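Long-range contacts in Methylcobalamin\: coenzyme M methyltransferase (Methanosarcina mazei, PDB 4AY7), which probably transfers the methyl group of a methylated corrinoid to coenzyme M in methanogenesis, using a zinc ion bound in a TIM-barrel fold: residues M91-N96 with G108-K113; T159-L164 with E182-I187. One frame throughout, in Å; residues are numbered along the deposited sequence. Where two conformers were deposited one is given.

Interaction 1: M91-N96 with G108-K113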
loop_
_atom_site.group_PDB
_atom_site.type_symbol
_atom_site.label_atom_id
_atom_site.label_comp_id
_atom_site.label_asym_id
_atom_site.label_seq_id
_atom_site.Cartn_x
_atom_site.Cartn_y
_atom_site.Cartn_z
ATOM N N MET A 91 -4.356 17.171 4.169
ATOM C CA MET A 91 -4.241 18.193 3.115
ATOM C C MET A 91 -5.515 19.016 2.833
ATOM O O MET A 91 -5.478 19.899 1.956
ATOM C CB MET A 91 -3.687 17.583 1.828
ATOM C CG MET A 91 -2.185 17.171 1.878
ATOM S SD MET A 91 -1.146 18.649 1.968
ATOM C CE MET A 91 -1.355 19.124 0.228
ATOM N N GLY A 92 -6.631 18.703 3.503
ATOM C CA GLY A 92 -7.873 19.491 3.401
ATOM C C GLY A 92 -9.088 18.795 2.782
ATOM O O GLY A 92 -10.156 19.335 2.783
ATOM N N CYS A 93 -8.943 17.537 2.336
ATOM C CA CYS A 93 -10.099 16.771 1.904
ATOM C C CYS A 93 -11.086 16.464 3.053
ATOM O O CYS A 93 -10.713 16.261 4.213
ATOM C CB CYS A 93 -9.673 15.451 1.199
ATOM S SG CYS A 93 -8.739 15.687 -0.349
ATOM N N GLU A 94 -12.342 16.387 2.675
ATOM C CA GLU A 94 -13.409 15.925 3.547
ATOM C C GLU A 94 -13.676 14.446 3.283
ATOM O O GLU A 94 -13.863 14.071 2.150
ATOM C CB GLU A 94 -14.660 16.825 3.378
ATOM C CG GLU A 94 -15.997 16.373 4.045
ATOM C CD GLU A 94 -15.989 16.303 5.572
ATOM O OE1 GLU A 94 -15.134 16.971 6.204
ATOM O OE2 GLU A 94 -16.872 15.575 6.152
ATOM N N ILE A 95 -13.695 13.645 4.326
ATOM C CA ILE A 95 -13.762 12.179 4.218
ATOM C C ILE A 95 -15.079 11.599 4.792
ATOM O O ILE A 95 -15.558 11.990 5.865
ATOM C CB ILE A 95 -12.602 11.586 5.044
ATOM C CG1 ILE A 95 -11.230 12.164 4.618
ATOM C CG2 ILE A 95 -12.600 10.044 4.985
ATOM C CD1 ILE A 95 -10.862 12.013 3.166
ATOM N N ASN A 96 -15.717 10.681 4.059
ATOM C CA ASN A 96 -16.841 9.895 4.605
ATOM C C ASN A 96 -16.174 8.710 5.308
ATOM O O ASN A 96 -15.542 7.945 4.672
ATOM C CB ASN A 96 -17.803 9.474 3.485
ATOM C CG ASN A 96 -18.976 8.603 4.012
ATOM O OD1 ASN A 96 -18.762 7.715 4.861
ATOM N ND2 ASN A 96 -20.180 8.865 3.571
ATOM N N GLY A 108 -15.114 15.391 -0.436
ATOM C CA GLY A 108 -14.869 16.817 -0.696
ATOM C C GLY A 108 -13.424 17.047 -1.024
ATOM O O GLY A 108 -12.507 16.588 -0.309
ATOM N N HIS A 109 -13.219 17.823 -2.082
ATOM C CA HIS A 109 -11.882 18.154 -2.632
ATOM C C HIS A 109 -11.592 19.656 -2.434
ATOM O O HIS A 109 -12.444 20.483 -2.721
ATOM C CB HIS A 109 -11.927 17.827 -4.131
ATOM C CG HIS A 109 -12.368 16.394 -4.423
ATOM N ND1 HIS A 109 -11.527 15.342 -4.290
ATOM C CD2 HIS A 109 -13.606 15.866 -4.881
ATOM C CE1 HIS A 109 -12.202 14.200 -4.591
ATOM N NE2 HIS A 109 -13.477 14.524 -4.926
ATOM N N PRO A 110 -10.452 19.998 -1.835
ATOM C CA PRO A 110 -10.211 21.361 -1.456
ATOM C C PRO A 110 -9.964 22.344 -2.620
ATOM O O PRO A 110 -10.257 23.555 -2.472
ATOM C CB PRO A 110 -9.042 21.255 -0.465
ATOM C CG PRO A 110 -8.265 19.996 -0.900
ATOM C CD PRO A 110 -9.393 19.081 -1.338
ATOM N N TYR A 111 -9.535 21.861 -3.779
ATOM C CA TYR A 111 -9.105 22.722 -4.927
ATOM C C TYR A 111 -9.686 22.222 -6.224
ATOM O O TYR A 111 -8.941 21.974 -7.192
ATOM C CB TYR A 111 -7.563 22.729 -5.030
ATOM C CG TYR A 111 -7.002 23.301 -3.802
ATOM C CD1 TYR A 111 -7.184 24.644 -3.533
ATOM C CD2 TYR A 111 -6.377 22.501 -2.843
ATOM C CE1 TYR A 111 -6.720 25.205 -2.372
ATOM C CE2 TYR A 111 -5.920 23.084 -1.641
ATOM C CZ TYR A 111 -6.120 24.412 -1.439
ATOM O OH TYR A 111 -5.729 25.065 -0.289
ATOM N N PRO A 112 -10.993 22.104 -6.303
ATOM C CA PRO A 112 -11.646 21.593 -7.509
ATOM C C PRO A 112 -11.635 22.452 -8.748
ATOM O O PRO A 112 -11.744 21.930 -9.849
ATOM C CB PRO A 112 -13.124 21.382 -7.054
ATOM C CG PRO A 112 -13.334 22.296 -5.986
ATOM C CD PRO A 112 -11.969 22.512 -5.286
ATOM N N LYS A 113 -11.491 23.769 -8.613
ATOM C CA LYS A 113 -11.538 24.652 -9.791
ATOM C C LYS A 113 -10.234 25.401 -10.119
ATOM O O LYS A 113 -10.080 25.938 -11.229
ATOM C CB LYS A 113 -12.698 25.635 -9.594
ATOM C CG LYS A 113 -14.026 24.910 -9.677
ATOM C CD LYS A 113 -15.193 25.826 -9.427
ATOM C CE LYS A 113 -16.296 25.612 -10.471
ATOM N NZ LYS A 113 -16.487 26.798 -11.371
#
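Gly108 meets Glu94 as an antiparallel hydrogen-bonded pair, joined by two backbone bonds: Glu94 N to Gly108 O at 3.0 Å and Gly108 N to Glu94 O at 3.2 Å. Gly108 O is approached twice from 91-96. Besides the Glu94 amide, it receives a CA-H...O contact from Cys93, with Cys93 CA at 3.3 Å from Gly108 O. The CB of Glu94 lies alongside Gly108, its nearest approach being 4.1 Å to Gly108 CA. Beyond CB the Glu94 chain bends and carries its carboxylate away from 108-113 on an exposed side of the hairpin.

Past this pair the ribbon gives way to packing between Cys93 and Pro110. With SG beside its own backbone N and anti to its carbonyl carbon (chi1 -64°), Cys93 brings the sulfur to 3.6 Å from Pro110 CD. The neighbouring CB-CG edge of the ring lies against backbone: Pro110 CB is 3.9 Å from Gly92 O, and Pro110 CG is 4.0 Å from Met91 O. The ring therefore lies alongside the turn formed by Met91, Gly92 and Cys93, with the sulfur at CD and the carbonyl groups of Gly92 and Met91 at CB and CG. Gly92 ends the preceding helix 86-90 in a Schellman motif, its phi of 115° turning the chain toward strand 94-96. Cys93 is buried, also touching Val88 of that helix and Val106 of the partner strand, while Pro110 also rests on Leu164 of helix 157-165.

The contact forms the open end of a two-stranded beta hairpin, strands 94-96 and 105-108, attached to the TIM barrel beside helix 157-165. The loop joining the two strands carries Gln103, a residue that binds coenzyme M.

Interaction 2: T159-L164 with E182-I187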
loop_
_atom_site.group_PDB
_atom_site.type_symbol
_atom_site.label_atom_id
_atom_site.label_comp_id
_atom_site.label_asym_id
_atom_site.label_seq_id
_atom_site.Cartn_x
_atom_site.Cartn_y
_atom_site.Cartn_z
ATOM N N THR A 159 -2.679 9.737 -6.591
ATOM C CA THR A 159 -3.983 9.712 -5.953
ATOM C C THR A 159 -4.196 10.917 -5.029
ATOM O O THR A 159 -5.297 11.463 -5.001
ATOM C CB THR A 159 -4.116 8.339 -5.276
ATOM O OG1 THR A 159 -4.094 7.356 -6.326
ATOM C CG2 THR A 159 -5.446 8.164 -4.458
ATOM N N VAL A 160 -3.133 11.369 -4.343
ATOM C CA VAL A 160 -3.219 12.557 -3.497
ATOM C C VAL A 160 -3.493 13.781 -4.357
ATOM O O VAL A 160 -4.362 14.570 -3.997
ATOM C CB VAL A 160 -1.911 12.829 -2.694
ATOM C CG1 VAL A 160 -1.947 14.208 -2.078
ATOM C CG2 VAL A 160 -1.693 11.728 -1.659
ATOM N N ALA A 161 -2.843 13.908 -5.515
ATOM C CA ALA A 161 -3.074 15.064 -6.358
ATOM C C ALA A 161 -4.521 15.066 -6.845
ATOM O O ALA A 161 -5.193 16.091 -6.848
ATOM C CB ALA A 161 -2.153 15.051 -7.561
ATOM N N SER A 162 -4.977 13.900 -7.268
ATOM C CA SER A 162 -6.328 13.704 -7.772
ATOM C C SER A 162 -7.380 14.032 -6.724
ATOM O O SER A 162 -8.429 14.665 -7.035
ATOM C CB SER A 162 -6.493 12.256 -8.206
ATOM O OG SER A 162 -7.747 12.092 -8.810
ATOM N N ASP A 163 -7.101 13.645 -5.481
ATOM C CA ASP A 163 -8.019 14.022 -4.358
ATOM C C ASP A 163 -7.969 15.513 -3.976
ATOM O O ASP A 163 -9.038 16.057 -3.528
ATOM C CB ASP A 163 -7.798 13.152 -3.124
ATOM C CG ASP A 163 -8.254 11.694 -3.331
ATOM O OD1 ASP A 163 -9.195 11.396 -4.122
ATOM O OD2 ASP A 163 -7.747 10.856 -2.589
ATOM N N LEU A 164 -6.853 16.221 -4.271
ATOM C CA LEU A 164 -6.804 17.642 -3.949
ATOM C C LEU A 164 -7.774 18.368 -4.859
ATOM O O LEU A 164 -8.390 19.360 -4.462
ATOM C CB LEU A 164 -5.420 18.219 -4.174
ATOM C CG LEU A 164 -4.398 17.773 -3.165
ATOM C CD1 LEU A 164 -3.022 18.342 -3.512
ATOM C CD2 LEU A 164 -4.796 18.064 -1.744
ATOM N N GLU A 182 0.485 19.582 -13.361
ATOM C CA GLU A 182 1.804 19.551 -12.735
ATOM C C GLU A 182 1.977 20.230 -11.418
ATOM O O GLU A 182 2.669 19.708 -10.538
ATOM C CB GLU A 182 2.892 20.060 -13.685
ATOM C CG GLU A 182 3.159 19.119 -14.841
ATOM C CD GLU A 182 4.416 19.568 -15.595
ATOM O OE1 GLU A 182 5.496 19.803 -14.963
ATOM O OE2 GLU A 182 4.288 19.757 -16.811
ATOM N N GLN A 183 1.303 21.355 -11.227
ATOM C CA GLN A 183 1.354 22.009 -9.914
ATOM C C GLN A 183 0.761 21.121 -8.837
ATOM O O GLN A 183 1.335 21.003 -7.759
ATOM C CB GLN A 183 0.617 23.328 -9.948
ATOM C CG GLN A 183 0.933 24.139 -8.735
ATOM C CD GLN A 183 0.224 25.467 -8.753
ATOM O OE1 GLN A 183 -0.344 25.917 -9.796
ATOM N NE2 GLN A 183 0.283 26.137 -7.612
ATOM N N ALA A 184 -0.375 20.485 -9.132
ATOM C CA ALA A 184 -0.988 19.571 -8.144
ATOM C C ALA A 184 -0.134 18.360 -7.789
ATOM O O ALA A 184 0.005 17.965 -6.606
ATOM C CB ALA A 184 -2.363 19.126 -8.646
ATOM N N LEU A 185 0.411 17.728 -8.825
ATOM C CA LEU A 185 1.332 16.622 -8.659
ATOM C C LEU A 185 2.513 17.034 -7.825
ATOM O O LEU A 185 2.861 16.333 -6.906
ATOM C CB LEU A 185 1.790 16.129 -10.023
ATOM C CG LEU A 185 0.682 15.384 -10.780
ATOM C CD1 LEU A 185 1.075 15.155 -12.245
ATOM C CD2 LEU A 185 0.446 14.034 -10.117
ATOM N N ASP A 186 3.053 18.232 -8.025
ATOM C CA ASP A 186 4.167 18.671 -7.224
ATOM C C ASP A 186 3.840 18.896 -5.769
ATOM O O ASP A 186 4.613 18.497 -4.894
ATOM C CB ASP A 186 4.839 19.941 -7.848
ATOM C CG ASP A 186 5.613 19.600 -9.184
ATOM O OD1 ASP A 186 5.828 18.389 -9.480
ATOM O OD2 ASP A 186 5.932 20.544 -9.934
ATOM N N ILE A 187 2.708 19.538 -5.472
ATOM C CA ILE A 187 2.288 19.710 -4.087
ATOM C C ILE A 187 2.002 18.340 -3.456
ATOM O O ILE A 187 2.449 18.079 -2.318
ATOM C CB ILE A 187 1.010 20.556 -3.977
ATOM C CG1 ILE A 187 1.271 21.992 -4.503
ATOM C CG2 ILE A 187 0.510 20.592 -2.551
ATOM C CD1 ILE A 187 0.034 22.725 -4.979
#
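Two helices of one beta-alpha-beta crossover of the TIM barrel pack here: helix 157-165, which follows strand 150-155, and helix 178-202, which leads into the adjacent parallel strand 206-210. Their segments 159-164 and 182-187 approach to 8.2 Å between axes, with N-to-C directions 120° apart. Small residues permit this closeness. Ala161 and Leu185 come within 5.2 Å from CA to CA, and the methyl groups of Ala161 and Ala184 meet at 4.2 Å from CB to CB.

Ala161 CB is the central point of the contact. It presses against backbone as well as side chain, lying 3.7 Å from Ala184 O and 3.8 Å from Leu185 CD2. The CA-CB bond of Leu185 points away from 159-164; swung back by a chi1 of -72° and an extended chi2 of 168°, its CD2 still reaches the Ala161 methyl. One turn further along the first helix, Leu164 CD1 reaches Ile187 CG2 at 4.3 Å and also borders the Ala184 carbonyl. Leucine therefore meets isoleucine branch to branch at one end of the patch, and alanine meets leucine at the other.

No hydrogen bond crosses between the two segments; the side chains that meet are all apolar, and the Ala184 carbonyl oxygen takes part through van der Waals contact. Phe170 of the intervening helix 167-176 touches both Ala161 and Leu185 and extends the packing. On a different face of helix 178-202, Glu182 and Asp186 form salt bridges to Arg231 of helix 221-238. This is helix-on-helix packing in the outer layer of a TIM barrel, here between two helices of one beta-alpha-beta crossover, with alanines at the meeting point.

Interaction 1 comes first along the chain and is complete before the segments of interaction 2 begin; their centres lie 12 Å apart on the same side of the protein's centre. Helix 157-165 connects them: its 159-164 segment packs on helix 178-202 by one face and receives the hairpin base by another. Two probable hydrogen bonds join the contacts, His109 ND1 to Asp163 O at 2.7 Å and Tyr111 N to Leu164 O at 2.8 Å, while Cys93 and Pro110 pack against the same carbonyls. Met91 also touches Ile187. The two-stranded hairpin is thereby fastened to the helical layer around the parallel barrel strands.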